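Local atomic coordinates of endo-xylogalacturonan hydrolase A (Aspergillus tubingensis, PDB entry 4C2L), a protein that hydrolyses the xylose-substituted galacturonan backbone of xylogalacturonan, a component of the hairy regions of pectin. Residues Gly330-Asp344 with Phe358-Ala372. Numbering follows the deposited sequence.
Sequences GTTSDKYDPVVANLD and FDVKAPSGKSEVLCA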
ATOM      1  N   GLY A 330     -11.029  17.083 -10.476  1.00 21.52           N
ATOM      2  CA  GLY A 330     -10.304  17.848  -9.487  1.00 22.09           C
ATOM      3  C   GLY A 330      -9.197  18.694 -10.065  1.00 22.84           C
ATOM      4  O   GLY A 330      -9.159  18.960 -11.272  1.00 23.66           O
ATOM      5  N   THR A 331      -8.293  19.110  -9.185  1.00 22.18           N
ATOM      6  CA  THR A 331      -7.273  20.090  -9.492  1.00 22.82           C
ATOM      7  C   THR A 331      -5.953  19.577  -8.965  1.00 22.75           C
ATOM      8  O   THR A 331      -5.866  19.144  -7.809  1.00 22.69           O
ATOM      9  CB  THR A 331      -7.597  21.447  -8.812  1.00 23.79           C
ATOM     10  OG1 THR A 331      -8.970  21.781  -9.054  1.00 25.30           O
ATOM     11  CG2 THR A 331      -6.721  22.558  -9.349  1.00 25.08           C
ATOM     12  N   THR A 332      -4.926  19.636  -9.807  1.00 21.27           N
ATOM     13  CA  THR A 332      -3.577  19.286  -9.391  1.00 21.04           C
ATOM     14  C   THR A 332      -2.937  20.432  -8.601  1.00 21.40           C
ATOM     15  O   THR A 332      -3.517  21.510  -8.468  1.00 20.64           O
ATOM     16  CB  THR A 332      -2.676  18.912 -10.584  1.00 21.08           C
ATOM     17  OG1 THR A 332      -2.723  19.951 -11.576  1.00 21.21           O
ATOM     18  CG2 THR A 332      -3.118  17.577 -11.215  1.00 19.80           C
ATOM     19  N   SER A 333      -1.741  20.180  -8.087  1.00 21.36           N
ATOM     20  CA  SER A 333      -0.953  21.179  -7.386  1.00 22.33           C
ATOM     21  C   SER A 333      -0.290  22.153  -8.363  1.00 23.05           C
ATOM     22  O   SER A 333      -0.355  21.966  -9.581  1.00 22.28           O
ATOM     23  CB  SER A 333       0.136  20.485  -6.571  1.00 22.15           C
ATOM     24  OG  SER A 333       1.170  20.033  -7.425  1.00 21.81           O
ATOM     25  N   ASP A 334       0.377  23.166  -7.811  1.00 24.49           N
ATOM     26  CA  ASP A 334       1.184  24.116  -8.583  1.00 25.74           C
ATOM     27  C   ASP A 334       2.416  23.483  -9.204  1.00 24.66           C
ATOM     28  O   ASP A 334       2.983  24.032 -10.141  1.00 25.24           O
ATOM     29  CB  ASP A 334       1.686  25.252  -7.676  1.00 28.82           C
ATOM     30  CG  ASP A 334       0.579  26.134  -7.169  1.00 32.81           C
ATOM     31  OD1 ASP A 334      -0.432  26.324  -7.883  1.00 35.10           O
ATOM     32  OD2 ASP A 334       0.729  26.659  -6.043  1.00 34.98           O
ATOM     33  N   LYS A 335       2.843  22.338  -8.677  1.00 22.86           N
ATOM     34  CA  LYS A 335       4.187  21.855  -8.937  1.00 22.17           C
ATOM     35  C   LYS A 335       4.520  21.699 -10.423  1.00 22.42           C
ATOM     36  O   LYS A 335       5.567  22.159 -10.872  1.00 22.65           O
ATOM     37  CB  LYS A 335       4.448  20.534  -8.219  1.00 22.46           C
ATOM     38  CG  LYS A 335       5.866  20.045  -8.421  1.00 23.50           C
ATOM     39  CD  LYS A 335       6.150  18.802  -7.606  1.00 23.11           C
ATOM     40  CE  LYS A 335       7.618  18.438  -7.726  1.00 23.92           C
ATOM     41  NZ  LYS A 335       7.892  17.234  -6.903  1.00 24.39           N
ATOM     42  N   TYR A 336       3.647  21.024 -11.165  1.00 21.72           N
ATOM     43  CA  TYR A 336       3.921  20.738 -12.580  1.00 21.62           C
ATOM     44  C   TYR A 336       3.036  21.521 -13.544  1.00 22.14           C
ATOM     45  O   TYR A 336       3.150  21.363 -14.765  1.00 22.51           O
ATOM     46  CB  TYR A 336       3.791  19.239 -12.861  1.00 21.11           C
ATOM     47  CG  TYR A 336       4.794  18.391 -12.121  1.00 21.26           C
ATOM     48  CD1 TYR A 336       6.165  18.551 -12.332  1.00 22.23           C
ATOM     49  CD2 TYR A 336       4.371  17.415 -11.216  1.00 20.98           C
ATOM     50  CE1 TYR A 336       7.091  17.759 -11.657  1.00 23.15           C
ATOM     51  CE2 TYR A 336       5.289  16.620 -10.542  1.00 22.34           C
ATOM     52  CZ  TYR A 336       6.639  16.795 -10.761  1.00 23.68           C
ATOM     53  OH  TYR A 336       7.542  16.003 -10.088  1.00 25.04           O
ATOM     54  N   ASP A 337       2.161  22.358 -12.992  1.00 22.68           N
ATOM     55  CA  ASP A 337       1.302  23.241 -13.769  1.00 23.69           C
ATOM     56  C   ASP A 337       2.093  23.760 -14.982  1.00 23.57           C
ATOM     57  O   ASP A 337       3.179  24.314 -14.817  1.00 23.60           O
ATOM     58  CB  ASP A 337       0.838  24.390 -12.863  1.00 23.68           C
ATOM     59  CG  ASP A 337      -0.325  25.177 -13.442  1.00 25.04           C
ATOM     60  OD1 ASP A 337      -0.447  25.263 -14.682  1.00 26.22           O
ATOM     61  OD2 ASP A 337      -1.135  25.712 -12.651  1.00 25.66           O
ATOM     62  N   PRO A 338       1.559  23.589 -16.212  1.00 23.02           N
ATOM     63  CA  PRO A 338       0.224  23.177 -16.667  1.00 21.75           C
ATOM     64  C   PRO A 338      -0.005  21.664 -16.851  1.00 21.02           C
ATOM     65  O   PRO A 338      -1.109  21.252 -17.213  1.00 21.15           O
ATOM     66  CB  PRO A 338       0.128  23.855 -18.033  1.00 21.61           C
ATOM     67  CG  PRO A 338       1.525  23.795 -18.543  1.00 22.27           C
ATOM     68  CD  PRO A 338       2.424  23.967 -17.348  1.00 23.29           C
ATOM     69  N   VAL A 339       1.026  20.868 -16.594  1.00 21.14           N
ATOM     70  CA  VAL A 339       0.973  19.423 -16.826  1.00 19.76           C
ATOM     71  C   VAL A 339       0.200  18.732 -15.700  1.00 20.23           C
ATOM     72  O   VAL A 339       0.537  18.902 -14.525  1.00 21.25           O
ATOM     73  CB  VAL A 339       2.397  18.832 -16.952  1.00 20.41           C
ATOM     74  CG1 VAL A 339       2.339  17.328 -17.198  1.00 19.17           C
ATOM     75  CG2 VAL A 339       3.161  19.528 -18.078  1.00 20.08           C
ATOM     76  N   VAL A 340      -0.825  17.966 -16.067  1.00 18.22           N
ATOM     77  CA  VAL A 340      -1.643  17.229 -15.088  1.00 18.13           C
ATOM     78  C   VAL A 340      -1.387  15.716 -15.135  1.00 17.98           C
ATOM     79  O   VAL A 340      -1.839  14.975 -14.254  1.00 17.84           O
ATOM     80  CB  VAL A 340      -3.146  17.507 -15.275  1.00 17.98           C
ATOM     81  CG1 VAL A 340      -3.436  19.002 -15.126  1.00 17.66           C
ATOM     82  CG2 VAL A 340      -3.634  16.995 -16.632  1.00 18.48           C
ATOM     83  N   ALA A 341      -0.679  15.265 -16.169  1.00 17.49           N
ATOM     84  CA  ALA A 341      -0.345  13.838 -16.315  1.00 16.97           C
ATOM     85  C   ALA A 341       0.919  13.670 -17.139  1.00 17.54           C
ATOM     86  O   ALA A 341       1.153  14.430 -18.069  1.00 17.10           O
ATOM     87  CB  ALA A 341      -1.503  13.080 -16.951  1.00 17.06           C
ATOM     88  N   ASN A 342       1.724  12.663 -16.801  1.00 17.22           N
ATOM     89  CA  ASN A 342       2.974  12.393 -17.499  1.00 17.49           C
ATOM     90  C   ASN A 342       2.971  10.915 -17.870  1.00 17.29           C
ATOM     91  O   ASN A 342       3.219  10.051 -17.025  1.00 16.62           O
ATOM     92  CB  ASN A 342       4.174  12.726 -16.598  1.00 18.02           C
ATOM     93  CG  ASN A 342       5.484  12.841 -17.369  1.00 19.72           C
ATOM     94  OD1 ASN A 342       5.658  12.248 -18.438  1.00 19.45           O
ATOM     95  ND2 ASN A 342       6.417  13.619 -16.828  1.00 20.82           N
ATOM     96  N   LEU A 343       2.655  10.626 -19.127  1.00 16.75           N
ATOM     97  CA  LEU A 343       2.474   9.247 -19.574  1.00 16.80           C
ATOM     98  C   LEU A 343       3.682   8.861 -20.399  1.00 17.49           C
ATOM     99  O   LEU A 343       3.676   8.967 -21.638  1.00 17.01           O
ATOM    100  CB  LEU A 343       1.177   9.105 -20.380  1.00 17.44           C
ATOM    101  CG  LEU A 343      -0.110   9.717 -19.810  1.00 18.52           C
ATOM    102  CD1 LEU A 343      -1.310   9.480 -20.718  1.00 19.63           C
ATOM    103  CD2 LEU A 343      -0.397   9.188 -18.410  1.00 18.69           C
ATOM    104  N   ASP A 344       4.739   8.448 -19.704  1.00 16.95           N
ATOM    105  CA  ASP A 344       5.976   8.087 -20.366  1.00 17.94           C
ATOM    106  C   ASP A 344       6.050   6.574 -20.626  1.00 17.79           C
ATOM    107  O   ASP A 344       6.790   5.856 -19.947  1.00 17.70           O
ATOM    108  CB  ASP A 344       7.197   8.567 -19.564  1.00 18.90           C
ATOM    109  CG  ASP A 344       8.466   8.599 -20.407  1.00 20.75           C
ATOM    110  OD1 ASP A 344       8.382   9.019 -21.583  1.00 22.38           O
ATOM    111  OD2 ASP A 344       9.541   8.212 -19.908  1.00 21.56           O
ATOM    112  N   PHE A 358     -11.823  12.575 -18.267  1.00 22.11           N
ATOM    113  CA  PHE A 358     -10.655  13.102 -17.589  1.00 23.64           C
ATOM    114  C   PHE A 358     -10.818  14.611 -17.499  1.00 25.41           C
ATOM    115  O   PHE A 358     -10.528  15.328 -18.455  1.00 26.70           O
ATOM    116  CB  PHE A 358      -9.402  12.735 -18.378  1.00 24.00           C
ATOM    117  CG  PHE A 358      -8.116  12.984 -17.648  1.00 24.50           C
ATOM    118  CD1 PHE A 358      -7.655  12.088 -16.692  1.00 23.87           C
ATOM    119  CD2 PHE A 358      -7.345  14.100 -17.948  1.00 25.56           C
ATOM    120  CE1 PHE A 358      -6.458  12.311 -16.033  1.00 25.45           C
ATOM    121  CE2 PHE A 358      -6.143  14.332 -17.296  1.00 27.04           C
ATOM    122  CZ  PHE A 358      -5.698  13.434 -16.336  1.00 26.25           C
ATOM    123  N   ASP A 359     -11.297  15.084 -16.352  1.00 25.61           N
ATOM    124  CA  ASP A 359     -11.705  16.484 -16.204  1.00 28.25           C
ATOM    125  C   ASP A 359     -10.794  17.250 -15.256  1.00 27.98           C
ATOM    126  O   ASP A 359     -11.185  18.264 -14.691  1.00 31.92           O
ATOM    127  CB  ASP A 359     -13.155  16.560 -15.720  1.00 31.03           C
ATOM    128  CG  ASP A 359     -14.152  16.055 -16.761  1.00 36.23           C
ATOM    129  OD1 ASP A 359     -13.789  15.958 -17.956  1.00 39.51           O
ATOM    130  OD2 ASP A 359     -15.307  15.751 -16.387  1.00 38.86           O
ATOM    131  N   VAL A 360      -9.571  16.771 -15.110  1.00 25.17           N
ATOM    132  CA  VAL A 360      -8.607  17.357 -14.192  1.00 24.19           C
ATOM    133  C   VAL A 360      -7.897  18.569 -14.788  1.00 24.31           C
ATOM    134  O   VAL A 360      -7.467  18.553 -15.945  1.00 23.70           O
ATOM    135  CB  VAL A 360      -7.587  16.288 -13.730  1.00 23.81           C
ATOM    136  CG1 VAL A 360      -6.648  16.862 -12.683  1.00 25.48           C
ATOM    137  CG2 VAL A 360      -8.328  15.094 -13.155  1.00 22.97           C
ATOM    138  N   LYS A 361      -7.784  19.629 -13.991  1.00 23.53           N
ATOM    139  CA  LYS A 361      -7.087  20.838 -14.408  1.00 24.25           C
ATOM    140  C   LYS A 361      -5.988  21.204 -13.431  1.00 22.89           C
ATOM    141  O   LYS A 361      -6.063  20.857 -12.251  1.00 23.21           O
ATOM    142  CB  LYS A 361      -8.087  21.998 -14.527  1.00 26.25           C
ATOM    143  CG  LYS A 361      -9.024  21.873 -15.723  1.00 30.27           C
ATOM    144  CD  LYS A 361     -10.154  22.890 -15.665  1.00 34.18           C
ATOM    145  CE  LYS A 361     -10.714  23.173 -17.055  1.00 37.64           C
ATOM    146  NZ  LYS A 361     -10.962  21.936 -17.850  1.00 40.43           N
ATOM    147  N   ALA A 362      -4.971  21.905 -13.924  1.00 21.46           N
ATOM    148  CA  ALA A 362      -3.957  22.513 -13.079  1.00 21.75           C
ATOM    149  C   ALA A 362      -4.570  23.789 -12.447  1.00 22.65           C
ATOM    150  O   ALA A 362      -5.639  24.210 -12.869  1.00 22.56           O
ATOM    151  CB  ALA A 362      -2.722  22.830 -13.901  1.00 21.31           C
ATOM    152  N   PRO A 363      -3.928  24.362 -11.411  1.00 23.82           N
ATOM    153  CA  PRO A 363      -4.464  25.589 -10.793  1.00 24.87           C
ATOM    154  C   PRO A 363      -4.710  26.742 -11.787  1.00 26.60           C
ATOM    155  O   PRO A 363      -5.689  27.477 -11.637  1.00 28.57           O
ATOM    156  CB  PRO A 363      -3.379  25.951  -9.779  1.00 25.02           C
ATOM    157  CG  PRO A 363      -2.882  24.603  -9.330  1.00 23.67           C
ATOM    158  CD  PRO A 363      -2.808  23.816 -10.618  1.00 23.31           C
ATOM    159  N   SER A 364      -3.840  26.875 -12.784  1.00 27.72           N
ATOM    160  CA  SER A 364      -3.993  27.857 -13.871  1.00 28.75           C
ATOM    161  C   SER A 364      -5.240  27.661 -14.738  1.00 29.40           C
ATOM    162  O   SER A 364      -5.618  28.558 -15.498  1.00 30.29           O
ATOM    163  CB  SER A 364      -2.772  27.799 -14.780  1.00 29.17           C
ATOM    164  OG  SER A 364      -2.730  26.553 -15.477  1.00 28.41           O
ATOM    165  N   GLY A 365      -5.860  26.487 -14.648  1.00 29.03           N
ATOM    166  CA  GLY A 365      -6.991  26.140 -15.505  1.00 27.25           C
ATOM    167  C   GLY A 365      -6.573  25.312 -16.717  1.00 26.92           C
ATOM    168  O   GLY A 365      -7.421  24.753 -17.405  1.00 27.42           O
ATOM    169  N   LYS A 366      -5.271  25.232 -16.979  1.00 26.98           N
ATOM    170  CA  LYS A 366      -4.760  24.421 -18.090  1.00 29.23           C
ATOM    171  C   LYS A 366      -4.750  22.933 -17.736  1.00 29.07           C
ATOM    172  O   LYS A 366      -4.922  22.576 -16.562  1.00 28.06           O
ATOM    173  CB  LYS A 366      -3.374  24.903 -18.503  1.00 31.37           C
ATOM    174  CG  LYS A 366      -3.432  26.236 -19.234  1.00 33.91           C
ATOM    175  CD  LYS A 366      -2.081  26.918 -19.266  1.00 37.18           C
ATOM    176  CE  LYS A 366      -2.171  28.230 -20.028  1.00 38.86           C
ATOM    177  NZ  LYS A 366      -0.812  28.787 -20.277  1.00 41.32           N
ATOM    178  N   SER A 367      -4.569  22.072 -18.744  1.00 27.96           N
ATOM    179  CA  SER A 367      -4.619  20.612 -18.538  1.00 27.62           C
ATOM    180  C   SER A 367      -3.780  19.828 -19.551  1.00 26.69           C
ATOM    181  O   SER A 367      -4.284  18.985 -20.308  1.00 28.18           O
ATOM    182  CB  SER A 367      -6.065  20.121 -18.552  1.00 29.06           C
ATOM    183  OG  SER A 367      -6.694  20.506 -19.764  1.00 32.99           O
ATOM    184  N   GLU A 368      -2.491  20.099 -19.550  1.00 24.17           N
ATOM    185  CA  GLU A 368      -1.581  19.470 -20.472  1.00 24.16           C
ATOM    186  C   GLU A 368      -1.259  18.036 -20.028  1.00 22.99           C
ATOM    187  O   GLU A 368      -1.073  17.769 -18.844  1.00 21.57           O
ATOM    188  CB  GLU A 368      -0.326  20.321 -20.527  1.00 26.73           C
ATOM    189  CG  GLU A 368       0.694  19.961 -21.579  1.00 31.25           C
ATOM    190  CD  GLU A 368       1.798  21.002 -21.651  1.00 33.27           C
ATOM    191  OE1 GLU A 368       1.476  22.210 -21.674  1.00 36.49           O
ATOM    192  OE2 GLU A 368       2.980  20.609 -21.670  1.00 37.90           O
ATOM    193  N   VAL A 369      -1.231  17.119 -20.990  1.00 20.90           N
ATOM    194  CA  VAL A 369      -0.837  15.735 -20.733  1.00 20.59           C
ATOM    195  C   VAL A 369       0.413  15.455 -21.564  1.00 20.88           C
ATOM    196  O   VAL A 369       0.375  15.500 -22.807  1.00 21.38           O
ATOM    197  CB  VAL A 369      -1.980  14.752 -21.085  1.00 20.34           C
ATOM    198  CG1 VAL A 369      -1.531  13.298 -20.925  1.00 20.29           C
ATOM    199  CG2 VAL A 369      -3.217  15.031 -20.237  1.00 20.80           C
ATOM    200  N   LEU A 370       1.524  15.185 -20.891  1.00 20.00           N
ATOM    201  CA  LEU A 370       2.753  14.820 -21.575  1.00 20.45           C
ATOM    202  C   LEU A 370       2.691  13.345 -21.936  1.00 21.15           C
ATOM    203  O   LEU A 370       2.264  12.528 -21.116  1.00 19.50           O
ATOM    204  CB  LEU A 370       3.976  15.079 -20.700  1.00 21.27           C
ATOM    205  CG  LEU A 370       4.224  16.531 -20.282  1.00 22.32           C
ATOM    206  CD1 LEU A 370       5.550  16.584 -19.555  1.00 21.73           C
ATOM    207  CD2 LEU A 370       4.217  17.461 -21.498  1.00 23.99           C
ATOM    208  N   CYS A 371       3.092  13.014 -23.168  1.00 21.35           N
ATOM    209  CA  CYS A 371       3.019  11.625 -23.644  1.00 21.51           C
ATOM    210  C   CYS A 371       4.261  11.201 -24.401  1.00 21.33           C
ATOM    211  O   CYS A 371       4.866  12.002 -25.125  1.00 21.58           O
ATOM    212  CB  CYS A 371       1.836  11.433 -24.588  1.00 23.67           C
ATOM    213  SG  CYS A 371       0.201  11.815 -23.936  1.00 25.76           S
ATOM    214  N   ALA A 372       4.631   9.936 -24.230  1.00 19.24           N
ATOM    215  CA  ALA A 372       5.578   9.276 -25.113  1.00 19.34           C
ATOM    216  C   ALA A 372       5.058   7.866 -25.347  1.00 18.29           C
ATOM    217  O   ALA A 372       4.650   7.187 -24.395  1.00 17.30           O
ATOM    218  CB  ALA A 372       6.967   9.237 -24.492  1.00 19.02           C
TER
HETATM  219  O   HOH W   1     -12.860  18.674 -12.072  1.00 37.33           O
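V340 packs against F358 where neighbouring coils of the right-handed parallel beta-helix of this GH28 enzyme meet, near the C-terminal end of the solenoid. Strand 339-344 runs parallel to strand 368-372, their axes 4.7 Å apart, and a beta bulge shifts the register by one residue between the V339-E368 and A341-V369 pairs. A separate T331-K361 bridge, one residue out of register with V339-E368, is made by K361 N to G330 O and T332 N to K361 O. At the bulge V340 N donates to E368 O at 2.8 Å, while the buried N of A341 has no partner. V340 points toward 358-372: CB lies 4.1 Å from E368 O, CG1 reaches A362 N and the K361 carbonyl carbon, and CG2, held between the backbone N and the carbonyl carbon by chi1 of -59°, lies 3.5 Å from E368 O and meets F358 CE2 at the ring edge (3.7 Å). Beyond it V369 CG1 touches both A341 CB and L343 CD1 on the face that also carries C371, disulfide-bonded to C382. On the other face V339 CG1 meets L370 CG, the side chains crossing at about a right angle. In the loops, D337 swings its CG anti to the backbone N (chi1 -166°) and grips the A362-G365 type I turn with both oxygens, each through its syn lone pair: OD2 accepts S364 N, and OD1 accepts S364 OG at 2.7 Å.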